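Local coordinates for protein D-alanine--D-alanine ligase (Coxiella burnetii, PDB 3TQT) that joins two D-alanines with the energy of ATP into the dipeptide D-alanyl-D-alanine, a building block for peptidoglycan in the bacterial cell wall, at residues A2-I7 / K36-V41; C101-V106 / Q346-A351; F184-S189 / M220-I225. One frame throughout, in Å; residues are numbered along the deposited sequence.

Interaction 1: A2-I7 / K36-V41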
ATOM      1  N   ALA A   2      10.107  -0.192 -32.261  1.00 47.87           N
ATOM      2  CA  ALA A   2       8.714  -0.627 -32.202  1.00 40.48           C
ATOM      3  C   ALA A   2       7.764   0.448 -32.728  1.00 43.07           C
ATOM      4  O   ALA A   2       7.907   1.623 -32.399  1.00 43.39           O
ATOM      5  CB  ALA A   2       8.343  -0.999 -30.778  1.00 37.93           C
ATOM      6  N   GLU A   3       6.789   0.040 -33.536  1.00 35.26           N
ATOM      7  CA  GLU A   3       5.764   0.966 -34.010  1.00 35.42           C
ATOM      8  C   GLU A   3       4.580   1.092 -33.038  1.00 32.93           C
ATOM      9  O   GLU A   3       3.823   2.068 -33.089  1.00 33.54           O
ATOM     10  CB  GLU A   3       5.279   0.564 -35.405  1.00 37.72           C
ATOM     11  CG  GLU A   3       6.388   0.508 -36.433  1.00 49.08           C
ATOM     12  CD  GLU A   3       5.881   0.160 -37.816  1.00 59.80           C
ATOM     13  OE1 GLU A   3       4.727  -0.307 -37.928  1.00 62.07           O
ATOM     14  OE2 GLU A   3       6.637   0.358 -38.789  1.00 65.06           O
ATOM     15  N   LYS A   4       4.432   0.111 -32.149  1.00 28.60           N
ATOM     16  CA  LYS A   4       3.333   0.115 -31.184  1.00 28.47           C
ATOM     17  C   LYS A   4       3.833  -0.066 -29.752  1.00 27.76           C
ATOM     18  O   LYS A   4       4.913  -0.608 -29.515  1.00 26.20           O
ATOM     19  CB  LYS A   4       2.303  -0.964 -31.528  1.00 28.66           C
ATOM     20  CG  LYS A   4       1.710  -0.806 -32.913  1.00 26.44           C
ATOM     21  CD  LYS A   4       0.651  -1.848 -33.211  1.00 29.51           C
ATOM     22  CE  LYS A   4       0.132  -1.707 -34.645  1.00 27.55           C
ATOM     23  NZ  LYS A   4      -1.067  -2.569 -34.839  1.00 30.54           N
ATOM     24  N   LEU A   5       3.048   0.415 -28.800  1.00 22.07           N
ATOM     25  CA  LEU A   5       3.359   0.225 -27.400  1.00 20.49           C
ATOM     26  C   LEU A   5       2.797  -1.118 -26.995  1.00 24.44           C
ATOM     27  O   LEU A   5       1.675  -1.451 -27.364  1.00 26.07           O
ATOM     28  CB  LEU A   5       2.671   1.303 -26.561  1.00 24.90           C
ATOM     29  CG  LEU A   5       3.258   2.703 -26.643  1.00 31.05           C
ATOM     30  CD1 LEU A   5       2.355   3.701 -25.933  1.00 32.97           C
ATOM     31  CD2 LEU A   5       4.645   2.693 -26.026  1.00 35.00           C
ATOM     32  N   HIS A   6       3.562  -1.881 -26.228  1.00 22.26           N
ATOM     33  CA  HIS A   6       3.070  -3.159 -25.713  1.00 21.61           C
ATOM     34  C   HIS A   6       2.304  -2.934 -24.424  1.00 19.46           C
ATOM     35  O   HIS A   6       2.852  -2.418 -23.458  1.00 20.92           O
ATOM     36  CB  HIS A   6       4.227  -4.113 -25.426  1.00 26.48           C
ATOM     37  CG  HIS A   6       4.864  -4.677 -26.654  1.00 31.84           C
ATOM     38  ND1 HIS A   6       4.420  -5.836 -27.253  1.00 40.35           N
ATOM     39  CD2 HIS A   6       5.914  -4.247 -27.392  1.00 30.33           C
ATOM     40  CE1 HIS A   6       5.168  -6.097 -28.310  1.00 40.36           C
ATOM     41  NE2 HIS A   6       6.079  -5.145 -28.417  1.00 32.68           N
ATOM     42  N   ILE A   7       1.038  -3.334 -24.419  1.00 17.30           N
ATOM     43  CA  ILE A   7       0.200  -3.175 -23.258  1.00 15.90           C
ATOM     44  C   ILE A   7      -0.139  -4.570 -22.747  1.00 18.21           C
ATOM     45  O   ILE A   7      -0.575  -5.423 -23.522  1.00 23.38           O
ATOM     46  CB  ILE A   7      -1.105  -2.448 -23.640  1.00 21.17           C
ATOM     47  CG1 ILE A   7      -0.779  -1.144 -24.371  1.00 20.07           C
ATOM     48  CG2 ILE A   7      -1.974  -2.209 -22.415  1.00 24.42           C
ATOM     49  CD1 ILE A   7      -0.032  -0.131 -23.517  1.00 21.87           C
ATOM     50  N   LYS A  36      -2.508   1.567 -31.965  1.00 26.54           N
ATOM     51  CA  LYS A  36      -1.491   2.080 -31.048  1.00 29.27           C
ATOM     52  C   LYS A  36      -0.813   0.996 -30.236  1.00 28.18           C
ATOM     53  O   LYS A  36       0.299   1.190 -29.754  1.00 27.27           O
ATOM     54  CB  LYS A  36      -2.113   3.068 -30.063  1.00 34.01           C
ATOM     55  CG  LYS A  36      -3.334   3.734 -30.603  1.00 48.74           C
ATOM     56  CD  LYS A  36      -3.096   5.186 -30.870  1.00 53.04           C
ATOM     57  CE  LYS A  36      -3.603   6.025 -29.722  1.00 43.49           C
ATOM     58  NZ  LYS A  36      -3.556   7.450 -30.108  1.00 49.33           N
ATOM     59  N   TYR A  37      -1.491  -0.134 -30.062  1.00 24.65           N
ATOM     60  CA  TYR A  37      -1.071  -1.089 -29.044  1.00 26.94           C
ATOM     61  C   TYR A  37      -0.966  -2.507 -29.550  1.00 29.87           C
ATOM     62  O   TYR A  37      -1.800  -2.959 -30.329  1.00 29.23           O
ATOM     63  CB  TYR A  37      -2.057  -1.076 -27.875  1.00 22.09           C
ATOM     64  CG  TYR A  37      -2.322   0.301 -27.340  1.00 20.56           C
ATOM     65  CD1 TYR A  37      -1.295   1.050 -26.782  1.00 21.56           C
ATOM     66  CD2 TYR A  37      -3.599   0.855 -27.389  1.00 21.39           C
ATOM     67  CE1 TYR A  37      -1.522   2.311 -26.287  1.00 25.96           C
ATOM     68  CE2 TYR A  37      -3.833   2.126 -26.905  1.00 21.53           C
ATOM     69  CZ  TYR A  37      -2.791   2.846 -26.351  1.00 23.23           C
ATOM     70  OH  TYR A  37      -3.004   4.113 -25.861  1.00 30.38           O
ATOM     71  N   LEU A  38       0.068  -3.201 -29.092  1.00 22.95           N
ATOM     72  CA  LEU A  38       0.110  -4.648 -29.193  1.00 25.72           C
ATOM     73  C   LEU A  38      -0.336  -5.123 -27.827  1.00 26.84           C
ATOM     74  O   LEU A  38       0.304  -4.830 -26.819  1.00 24.37           O
ATOM     75  CB  LEU A  38       1.519  -5.149 -29.484  1.00 26.38           C
ATOM     76  CG  LEU A  38       2.026  -4.905 -30.898  1.00 31.37           C
ATOM     77  CD1 LEU A  38       3.466  -5.369 -30.994  1.00 36.86           C
ATOM     78  CD2 LEU A  38       1.149  -5.634 -31.897  1.00 29.18           C
ATOM     79  N   ILE A  39      -1.450  -5.839 -27.794  1.00 20.66           N
ATOM     80  CA  ILE A  39      -2.094  -6.166 -26.537  1.00 22.04           C
ATOM     81  C   ILE A  39      -1.759  -7.593 -26.131  1.00 29.78           C
ATOM     82  O   ILE A  39      -1.881  -8.520 -26.938  1.00 24.16           O
ATOM     83  CB  ILE A  39      -3.619  -6.000 -26.675  1.00 24.01           C
ATOM     84  CG1 ILE A  39      -3.943  -4.586 -27.155  1.00 24.88           C
ATOM     85  CG2 ILE A  39      -4.344  -6.346 -25.360  1.00 23.01           C
ATOM     86  CD1 ILE A  39      -5.307  -4.446 -27.771  1.00 29.23           C
ATOM     87  N   SER A  40      -1.295  -7.752 -24.894  1.00 24.57           N
ATOM     88  CA  SER A  40      -1.115  -9.064 -24.282  1.00 23.81           C
ATOM     89  C   SER A  40      -2.013  -9.137 -23.062  1.00 25.54           C
ATOM     90  O   SER A  40      -2.225  -8.142 -22.367  1.00 24.45           O
ATOM     91  CB  SER A  40       0.342  -9.284 -23.859  1.00 25.90           C
ATOM     92  OG  SER A  40       1.216  -9.250 -24.964  1.00 34.88           O
ATOM     93  N   VAL A  41      -2.552 -10.313 -22.793  1.00 21.40           N
ATOM     94  CA  VAL A  41      -3.395 -10.480 -21.616  1.00 20.44           C
ATOM     95  C   VAL A  41      -2.695 -11.410 -20.655  1.00 25.89           C
ATOM     96  O   VAL A  41      -2.232 -12.482 -21.043  1.00 28.87           O
ATOM     97  CB  VAL A  41      -4.769 -11.058 -21.978  1.00 25.22           C
ATOM     98  CG1 VAL A  41      -5.644 -11.171 -20.722  1.00 21.38           C
ATOM     99  CG2 VAL A  41      -5.428 -10.178 -23.021  1.00 30.23           C
TER
HETATM  100  O   HOH W   1       1.836  -6.749 -25.466  1.00 22.64           O
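Leu5, His6 and Ile7 pair with Tyr37, Leu38 and Ile39 as the two parallel strands of a beta-alpha-beta unit, strand 5-12, helix 18-31, strand 37-44, in the Rossmann-like N-terminal domain. Leu5 N donates to Lys36 O at 3.0 Å, and Leu5 O accepts from Leu38 N at 2.9 Å. The ladder continues with Ile7 N to Leu38 O, also 2.9 Å, and runs on through the nearly straight Ser40 N to Ile7 O, 2.8 Å with 175° at the hydrogen. On one face of the sheet lie Leu5, Ile7, Tyr37 and Ile39. Ile7 CG1, placed opposite its own carbonyl carbon (chi1 -53°), approaches the Tyr37 ring obliquely, 3.3 Å from Tyr37 CD1, while Ile7 CD1 lies near Tyr37 CD1 and CE1. Lys36 CB covers one face of that ring, and Leu5 O sits at its edge. The phenol oxygen leaves the strands to bond Asp345 of helix 340-370, a helix whose Ile348 packs on Ile7 and Tyr37. On the other face His6 and Leu38 run side by side, and Leu38 CD1 comes within 3.3 Å of His6 CE1. The extended chain of Lys4 crosses Leu38 at about a right angle, its ammonium carried to the carbonyl of Ala34. One water donates to Leu38 O at 2.8 Å, bonds Ser40 OG and, in the plane of the imidazole, makes a longer 3.3 Å contact with His6 ND1. Leu38 O is thus gripped twice, by Ile7 N and by the water, which may help to fix the imidazole's rotation; the opposite face depends on apolar packing around a tyrosine whose hydroxyl is held by the helix.

Interaction 2: C101-V106 / Q346-A351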
ATOM      1  N   CYS A 101       3.524  -0.912 -20.683  1.00 24.87           N
ATOM      2  CA  CYS A 101       2.599  -0.431 -19.676  1.00 24.18           C
ATOM      3  C   CYS A 101       1.644  -1.547 -19.310  1.00 23.46           C
ATOM      4  O   CYS A 101       1.227  -2.338 -20.161  1.00 21.36           O
ATOM      5  CB  CYS A 101       1.839   0.809 -20.169  1.00 18.52           C
ATOM      6  SG  CYS A 101       0.693   1.528 -18.949  1.00 25.41           S
ATOM      7  N   VAL A 102       1.319  -1.624 -18.027  1.00 19.21           N
ATOM      8  CA  VAL A 102       0.446  -2.677 -17.534  1.00 17.90           C
ATOM      9  C   VAL A 102      -0.882  -2.074 -17.121  1.00 22.24           C
ATOM     10  O   VAL A 102      -0.929  -0.997 -16.535  1.00 23.56           O
ATOM     11  CB  VAL A 102       1.098  -3.419 -16.351  1.00 15.86           C
ATOM     12  CG1 VAL A 102       0.129  -4.399 -15.732  1.00 15.63           C
ATOM     13  CG2 VAL A 102       2.384  -4.112 -16.813  1.00 23.68           C
ATOM     14  N   PHE A 103      -1.965  -2.764 -17.453  1.00 20.60           N
ATOM     15  CA  PHE A 103      -3.283  -2.316 -17.081  1.00 21.01           C
ATOM     16  C   PHE A 103      -3.799  -3.316 -16.055  1.00 27.07           C
ATOM     17  O   PHE A 103      -4.309  -4.364 -16.418  1.00 24.31           O
ATOM     18  CB  PHE A 103      -4.174  -2.308 -18.324  1.00 30.54           C
ATOM     19  CG  PHE A 103      -5.220  -1.231 -18.324  1.00 26.48           C
ATOM     20  CD1 PHE A 103      -5.271  -0.298 -19.349  1.00 37.14           C
ATOM     21  CD2 PHE A 103      -6.137  -1.140 -17.294  1.00 27.54           C
ATOM     22  CE1 PHE A 103      -6.229   0.686 -19.346  1.00 25.99           C
ATOM     23  CE2 PHE A 103      -7.099  -0.161 -17.292  1.00 32.02           C
ATOM     24  CZ  PHE A 103      -7.143   0.752 -18.320  1.00 30.01           C
ATOM     25  N   PRO A 104      -3.618  -3.013 -14.760  1.00 24.58           N
ATOM     26  CA  PRO A 104      -4.066  -3.955 -13.746  1.00 27.18           C
ATOM     27  C   PRO A 104      -5.594  -3.931 -13.762  1.00 35.64           C
ATOM     28  O   PRO A 104      -6.198  -2.865 -13.603  1.00 33.16           O
ATOM     29  CB  PRO A 104      -3.519  -3.364 -12.436  1.00 22.30           C
ATOM     30  CG  PRO A 104      -2.694  -2.185 -12.817  1.00 24.97           C
ATOM     31  CD  PRO A 104      -3.128  -1.758 -14.172  1.00 23.88           C
ATOM     32  N   MET A 105      -6.222  -5.073 -14.001  1.00 21.63           N
ATOM     33  CA  MET A 105      -7.670  -5.071 -14.077  1.00 20.80           C
ATOM     34  C   MET A 105      -8.185  -6.229 -13.259  1.00 31.94           C
ATOM     35  O   MET A 105      -9.148  -6.894 -13.624  1.00 37.89           O
ATOM     36  CB  MET A 105      -8.158  -5.111 -15.528  1.00 28.78           C
ATOM     37  CG  MET A 105      -9.663  -4.856 -15.711  1.00 30.40           C
ATOM     38  SD  MET A 105     -10.348  -3.443 -14.790  1.00 35.51           S
ATOM     39  CE  MET A 105      -9.150  -2.157 -15.190  1.00 26.94           C
ATOM     40  N   VAL A 106      -7.505  -6.459 -12.145  1.00 23.04           N
ATOM     41  CA  VAL A 106      -7.972  -7.384 -11.135  1.00 24.59           C
ATOM     42  C   VAL A 106      -8.712  -6.584 -10.066  1.00 31.92           C
ATOM     43  O   VAL A 106      -8.127  -5.705  -9.425  1.00 37.06           O
ATOM     44  CB  VAL A 106      -6.801  -8.144 -10.502  1.00 24.41           C
ATOM     45  CG1 VAL A 106      -7.284  -8.956  -9.304  1.00 25.07           C
ATOM     46  CG2 VAL A 106      -6.136  -9.037 -11.532  1.00 32.29           C
ATOM     47  N   GLN A 346      -5.787   7.733 -22.514  1.00 25.36           N
ATOM     48  CA  GLN A 346      -5.426   8.664 -21.451  1.00 22.98           C
ATOM     49  C   GLN A 346      -4.896   7.940 -20.216  1.00 22.40           C
ATOM     50  O   GLN A 346      -3.894   8.352 -19.621  1.00 18.13           O
ATOM     51  CB  GLN A 346      -6.614   9.582 -21.131  1.00 23.88           C
ATOM     52  CG  GLN A 346      -6.875  10.529 -22.318  1.00 30.66           C
ATOM     53  CD  GLN A 346      -7.839  11.653 -22.010  1.00 38.75           C
ATOM     54  OE1 GLN A 346      -8.040  12.021 -20.853  1.00 40.02           O
ATOM     55  NE2 GLN A 346      -8.433  12.221 -23.059  1.00 38.24           N
ATOM     56  N   LEU A 347      -5.536   6.834 -19.850  1.00 18.77           N
ATOM     57  CA  LEU A 347      -5.058   6.066 -18.703  1.00 18.91           C
ATOM     58  C   LEU A 347      -3.642   5.540 -18.947  1.00 17.09           C
ATOM     59  O   LEU A 347      -2.797   5.577 -18.055  1.00 19.36           O
ATOM     60  CB  LEU A 347      -6.018   4.924 -18.378  1.00 16.63           C
ATOM     61  CG  LEU A 347      -7.345   5.393 -17.775  1.00 19.98           C
ATOM     62  CD1 LEU A 347      -8.371   4.277 -17.850  1.00 20.22           C
ATOM     63  CD2 LEU A 347      -7.123   5.851 -16.339  1.00 18.37           C
ATOM     64  N   ILE A 348      -3.384   5.055 -20.156  1.00 17.70           N
ATOM     65  CA  ILE A 348      -2.045   4.576 -20.482  1.00 18.35           C
ATOM     66  C   ILE A 348      -1.032   5.728 -20.477  1.00 21.94           C
ATOM     67  O   ILE A 348       0.063   5.597 -19.934  1.00 18.80           O
ATOM     68  CB  ILE A 348      -2.037   3.810 -21.824  1.00 18.47           C
ATOM     69  CG1 ILE A 348      -2.737   2.453 -21.652  1.00 20.36           C
ATOM     70  CG2 ILE A 348      -0.622   3.646 -22.360  1.00 19.33           C
ATOM     71  CD1 ILE A 348      -3.154   1.807 -22.965  1.00 25.12           C
ATOM     72  N   GLU A 349      -1.397   6.860 -21.070  1.00 21.51           N
ATOM     73  CA  GLU A 349      -0.502   8.012 -21.085  1.00 23.23           C
ATOM     74  C   GLU A 349      -0.176   8.495 -19.665  1.00 24.09           C
ATOM     75  O   GLU A 349       0.981   8.774 -19.354  1.00 21.63           O
ATOM     76  CB  GLU A 349      -1.093   9.150 -21.926  1.00 20.34           C
ATOM     77  CG  GLU A 349      -0.998   8.910 -23.439  1.00 37.14           C
ATOM     78  CD  GLU A 349      -2.127   9.582 -24.222  1.00 50.07           C
ATOM     79  OE1 GLU A 349      -2.854  10.413 -23.641  1.00 48.20           O
ATOM     80  OE2 GLU A 349      -2.298   9.265 -25.419  1.00 54.31           O
ATOM     81  N   LEU A 350      -1.201   8.592 -18.824  1.00 22.21           N
ATOM     82  CA  LEU A 350      -1.035   8.984 -17.430  1.00 21.66           C
ATOM     83  C   LEU A 350      -0.121   8.026 -16.687  1.00 20.22           C
ATOM     84  O   LEU A 350       0.709   8.443 -15.890  1.00 18.83           O
ATOM     85  CB  LEU A 350      -2.387   9.007 -16.721  1.00 20.41           C
ATOM     86  CG  LEU A 350      -3.346  10.139 -17.103  1.00 25.82           C
ATOM     87  CD1 LEU A 350      -4.741   9.839 -16.581  1.00 25.30           C
ATOM     88  CD2 LEU A 350      -2.848  11.462 -16.555  1.00 22.79           C
ATOM     89  N   ALA A 351      -0.307   6.736 -16.938  1.00 18.37           N
ATOM     90  CA  ALA A 351       0.514   5.696 -16.334  1.00 19.53           C
ATOM     91  C   ALA A 351       1.988   5.886 -16.697  1.00 19.25           C
ATOM     92  O   ALA A 351       2.869   5.838 -15.835  1.00 18.36           O
ATOM     93  CB  ALA A 351       0.016   4.295 -16.782  1.00 17.10           C
TER
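Cys101 and Phe103 of strand 101-104 meet Leu347, Ile348 and Ala351 of helix 340-370, a buried sheet-on-helix packing that brings the Rossmann-like N-terminal domain against the long C-terminal helix. The strand borders strand 5-12 in the mixed sheet; the axes of strand 101-104 and of helical residues 346-351 approach to 8.9 Å, with 121° between their N-to-C directions. Everything that passes between the segments is apolar, with one part made by sulfur and the other by an aromatic ring. Backbone bonds are made elsewhere: Cys101 and Phe103 with strand 5-12, Val102 with Pro126 and Val128, and the helix within itself, as in Ala351 N to Leu347 O at 3.0 Å. In the aromatic part, the Phe103 ring bridges two helix residues in successive positions. Its CZ touches Leu347 CD1 at 3.8 Å, the two side chains crossing at about a right angle, and its CD1 lies more loosely, 4.4 Å, from Ile348 CG1; both partners approach the ring obliquely. Val9 of strand 5-12 and Ile28 of helix 18-31 also touch Phe103, and Leu235 of strand 228-236 touches Leu347. In the sulfur part, the thiol of Cys101 swings opposite its own backbone nitrogen (chi1 -178°) and points at the helix. There SG of Cys101 lies 4.2 Å from Ile348 CG2. One helical turn after Leu347, the methyl carbon CB of Ala351 rests 3.6 Å from Cys101 SG.

Interaction 3: F184-S189 / M220-I225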
ATOM      1  N   PHE A 184     -25.251  -0.915   9.017  1.00 25.04           N
ATOM      2  CA  PHE A 184     -24.546  -1.880   8.198  1.00 25.59           C
ATOM      3  C   PHE A 184     -23.308  -2.360   8.932  1.00 26.62           C
ATOM      4  O   PHE A 184     -22.544  -1.558   9.472  1.00 27.58           O
ATOM      5  CB  PHE A 184     -24.125  -1.249   6.867  1.00 26.36           C
ATOM      6  CG  PHE A 184     -25.257  -1.051   5.925  1.00 28.92           C
ATOM      7  CD1 PHE A 184     -26.065  -2.119   5.573  1.00 37.82           C
ATOM      8  CD2 PHE A 184     -25.533   0.199   5.402  1.00 37.83           C
ATOM      9  CE1 PHE A 184     -27.130  -1.945   4.712  1.00 40.83           C
ATOM     10  CE2 PHE A 184     -26.601   0.377   4.528  1.00 43.63           C
ATOM     11  CZ  PHE A 184     -27.398  -0.697   4.190  1.00 44.01           C
ATOM     12  N   VAL A 185     -23.105  -3.668   8.944  1.00 21.64           N
ATOM     13  CA  VAL A 185     -21.844  -4.215   9.420  1.00 23.34           C
ATOM     14  C   VAL A 185     -21.107  -4.737   8.198  1.00 27.69           C
ATOM     15  O   VAL A 185     -21.575  -5.662   7.543  1.00 25.46           O
ATOM     16  CB  VAL A 185     -22.065  -5.327  10.464  1.00 24.53           C
ATOM     17  CG1 VAL A 185     -20.725  -5.935  10.908  1.00 23.02           C
ATOM     18  CG2 VAL A 185     -22.839  -4.767  11.664  1.00 27.15           C
ATOM     19  N   LYS A 186     -19.965  -4.118   7.898  1.00 23.72           N
ATOM     20  CA  LYS A 186     -19.255  -4.286   6.632  1.00 26.99           C
ATOM     21  C   LYS A 186     -17.803  -4.700   6.865  1.00 24.93           C
ATOM     22  O   LYS A 186     -17.134  -4.131   7.719  1.00 21.45           O
ATOM     23  CB  LYS A 186     -19.162  -2.934   5.909  1.00 26.37           C
ATOM     24  CG  LYS A 186     -20.414  -2.394   5.257  1.00 44.79           C
ATOM     25  CD  LYS A 186     -20.033  -1.124   4.478  1.00 41.06           C
ATOM     26  CE  LYS A 186     -21.124  -0.660   3.525  1.00 46.39           C
ATOM     27  NZ  LYS A 186     -22.373  -0.258   4.237  1.00 57.15           N
ATOM     28  N   ALA A 187     -17.294  -5.643   6.079  1.00 21.38           N
ATOM     29  CA  ALA A 187     -15.849  -5.840   6.046  1.00 20.26           C
ATOM     30  C   ALA A 187     -15.207  -4.533   5.576  1.00 21.03           C
ATOM     31  O   ALA A 187     -15.743  -3.851   4.690  1.00 22.51           O
ATOM     32  CB  ALA A 187     -15.490  -6.977   5.101  1.00 20.16           C
ATOM     33  N   VAL A 188     -14.076  -4.166   6.155  1.00 18.46           N
ATOM     34  CA  VAL A 188     -13.398  -2.939   5.707  1.00 22.26           C
ATOM     35  C   VAL A 188     -12.872  -3.060   4.281  1.00 24.52           C
ATOM     36  O   VAL A 188     -12.823  -2.080   3.543  1.00 26.95           O
ATOM     37  CB  VAL A 188     -12.223  -2.519   6.629  1.00 19.03           C
ATOM     38  CG1 VAL A 188     -12.724  -2.154   8.023  1.00 21.41           C
ATOM     39  CG2 VAL A 188     -11.162  -3.614   6.670  1.00 24.77           C
ATOM     40  N   SER A 189     -12.496  -4.264   3.876  1.00 19.83           N
ATOM     41  CA  SER A 189     -11.746  -4.389   2.635  1.00 28.03           C
ATOM     42  C   SER A 189     -12.316  -5.413   1.669  1.00 32.28           C
ATOM     43  O   SER A 189     -11.632  -5.829   0.742  1.00 33.97           O
ATOM     44  CB  SER A 189     -10.291  -4.751   2.948  1.00 32.45           C
ATOM     45  OG  SER A 189     -10.213  -6.077   3.440  1.00 29.40           O
ATOM     46  N   MET A 220     -16.251  -2.328   9.744  1.00 23.44           N
ATOM     47  CA  MET A 220     -16.755  -1.019  10.046  1.00 22.09           C
ATOM     48  C   MET A 220     -18.262  -1.096  10.097  1.00 24.52           C
ATOM     49  O   MET A 220     -18.900  -1.820   9.327  1.00 24.10           O
ATOM     50  CB  MET A 220     -16.297  -0.006   8.995  1.00 21.43           C
ATOM     51  CG  MET A 220     -16.688  -0.349   7.569  1.00 25.15           C
ATOM     52  SD  MET A 220     -15.593   0.490   6.410  1.00 24.17           S
ATOM     53  CE  MET A 220     -15.907   2.204   6.846  1.00 18.24           C
ATOM     54  N   VAL A 221     -18.818  -0.351  11.033  1.00 20.25           N
ATOM     55  CA  VAL A 221     -20.252  -0.227  11.158  1.00 25.37           C
ATOM     56  C   VAL A 221     -20.606   1.139  10.608  1.00 26.07           C
ATOM     57  O   VAL A 221     -19.889   2.121  10.852  1.00 22.76           O
ATOM     58  CB  VAL A 221     -20.679  -0.347  12.629  1.00 24.34           C
ATOM     59  CG1 VAL A 221     -22.209  -0.354  12.757  1.00 20.00           C
ATOM     60  CG2 VAL A 221     -20.075  -1.611  13.255  1.00 24.41           C
ATOM     61  N   GLU A 222     -21.696   1.194   9.852  1.00 21.62           N
ATOM     62  CA  GLU A 222     -22.156   2.443   9.262  1.00 27.01           C
ATOM     63  C   GLU A 222     -23.646   2.603   9.461  1.00 23.87           C
ATOM     64  O   GLU A 222     -24.384   1.620   9.496  1.00 27.01           O
ATOM     65  CB  GLU A 222     -21.835   2.485   7.760  1.00 25.82           C
ATOM     66  CG  GLU A 222     -20.348   2.654   7.460  1.00 24.89           C
ATOM     67  CD  GLU A 222     -20.029   2.561   5.966  1.00 30.21           C
ATOM     68  OE1 GLU A 222     -20.923   2.189   5.186  1.00 27.17           O
ATOM     69  OE2 GLU A 222     -18.879   2.859   5.579  1.00 31.58           O
ATOM     70  N   PRO A 223     -24.102   3.846   9.594  1.00 24.25           N
ATOM     71  CA  PRO A 223     -25.548   4.045   9.661  1.00 25.04           C
ATOM     72  C   PRO A 223     -26.143   3.817   8.286  1.00 26.84           C
ATOM     73  O   PRO A 223     -25.510   4.172   7.296  1.00 32.17           O
ATOM     74  CB  PRO A 223     -25.655   5.526   9.995  1.00 31.73           C
ATOM     75  CG  PRO A 223     -24.447   6.112   9.308  1.00 27.57           C
ATOM     76  CD  PRO A 223     -23.370   5.121   9.591  1.00 21.83           C
ATOM     77  N   ARG A 224     -27.336   3.239   8.209  1.00 26.13           N
ATOM     78  CA  ARG A 224     -28.042   3.216   6.934  1.00 31.44           C
ATOM     79  C   ARG A 224     -28.578   4.613   6.636  1.00 33.78           C
ATOM     80  O   ARG A 224     -29.422   5.139   7.353  1.00 44.44           O
ATOM     81  CB  ARG A 224     -29.171   2.186   6.914  1.00 38.26           C
ATOM     82  CG  ARG A 224     -29.759   1.988   5.520  1.00 48.32           C
ATOM     83  CD  ARG A 224     -30.870   0.954   5.501  1.00 64.29           C
ATOM     84  NE  ARG A 224     -31.943   1.284   6.439  1.00 75.75           N
ATOM     85  CZ  ARG A 224     -32.995   2.045   6.147  1.00 75.20           C
ATOM     86  NH1 ARG A 224     -33.129   2.569   4.935  1.00 74.70           N
ATOM     87  NH2 ARG A 224     -33.915   2.282   7.074  1.00 72.77           N
ATOM     88  N   ILE A 225     -28.060   5.199   5.567  1.00 36.82           N
ATOM     89  CA  ILE A 225     -28.321   6.578   5.191  1.00 38.56           C
ATOM     90  C   ILE A 225     -29.412   6.621   4.125  1.00 25.69           C
ATOM     91  O   ILE A 225     -29.337   5.888   3.137  1.00 28.81           O
ATOM     92  CB  ILE A 225     -27.026   7.199   4.587  1.00 39.92           C
ATOM     93  CG1 ILE A 225     -26.006   7.507   5.689  1.00 49.60           C
ATOM     94  CG2 ILE A 225     -27.333   8.445   3.774  1.00 49.20           C
ATOM     95  CD1 ILE A 225     -26.571   8.327   6.833  1.00 43.48           C
TER
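Lys186 begins its path beside Met220: its CB lies 3.6 Å from Met220 O and also near Met220 CG. From there the chain runs extended along the sheet, crossing the side chain of Glu222 at about a right angle. Its CD comes to 3.5 Å and its CE to 3.3 Å from Glu222 OE1. A turn at the last torsion (chi4 64°) then brings NZ onto OE1 of Glu222 in a salt bridge of 3.0 Å, reaching the oxygen from above the carboxylate, 37° out of its plane. The second oxygen of Glu222, OE2, is held by Lys145 of helix 141-150, so two lysines grip one carboxylate. Lys186 and Glu222 stand on neighbouring antiparallel strands of the ATP-grasp fold, 183-187 and 219-223, within the predicted ATP site; the side chain of Lys186 is about 7 Å from that of Glu316, a predicted magnesium ligand. Backbone bonds join the strands in pairs: Lys186 N to Met220 O at 2.9 Å, answered by Met220 N to Lys186 O, and Phe184 N to Glu222 O at 2.7 Å, answered by Glu222 N to Phe184 O. Just past the end of strand 219-223, the aliphatic part of Arg224 meets the Phe184 ring, CG of Arg224 to CE2 of Phe184 at 3.7 Å, while the guanidinium, turned 85° to the ring, pairs through NE with Glu182.

Overall arrangement
Interactions 1 and 2 are neighbours, their centres 12 Å apart, and belong to one mixed sheet: strand 5-12 lies between strands 37-44 and 101-104. Helix 340-370 packs on both, since Ile348, which takes part in interaction 2, also touches Ile7 and Tyr37 of interaction 1 through CD1. Interaction 3 lies in a different, antiparallel sheet of the ATP-grasp part, 42 Å from interaction 1 and 31 Å from interaction 2 between centres, across the middle of the chain. Along the sequence interaction 1 closes first; segments 184-189 and 220-225 fall between 101-106 and 346-351, so the chain returns to the N-terminal sheet after passing through the ATP-grasp part.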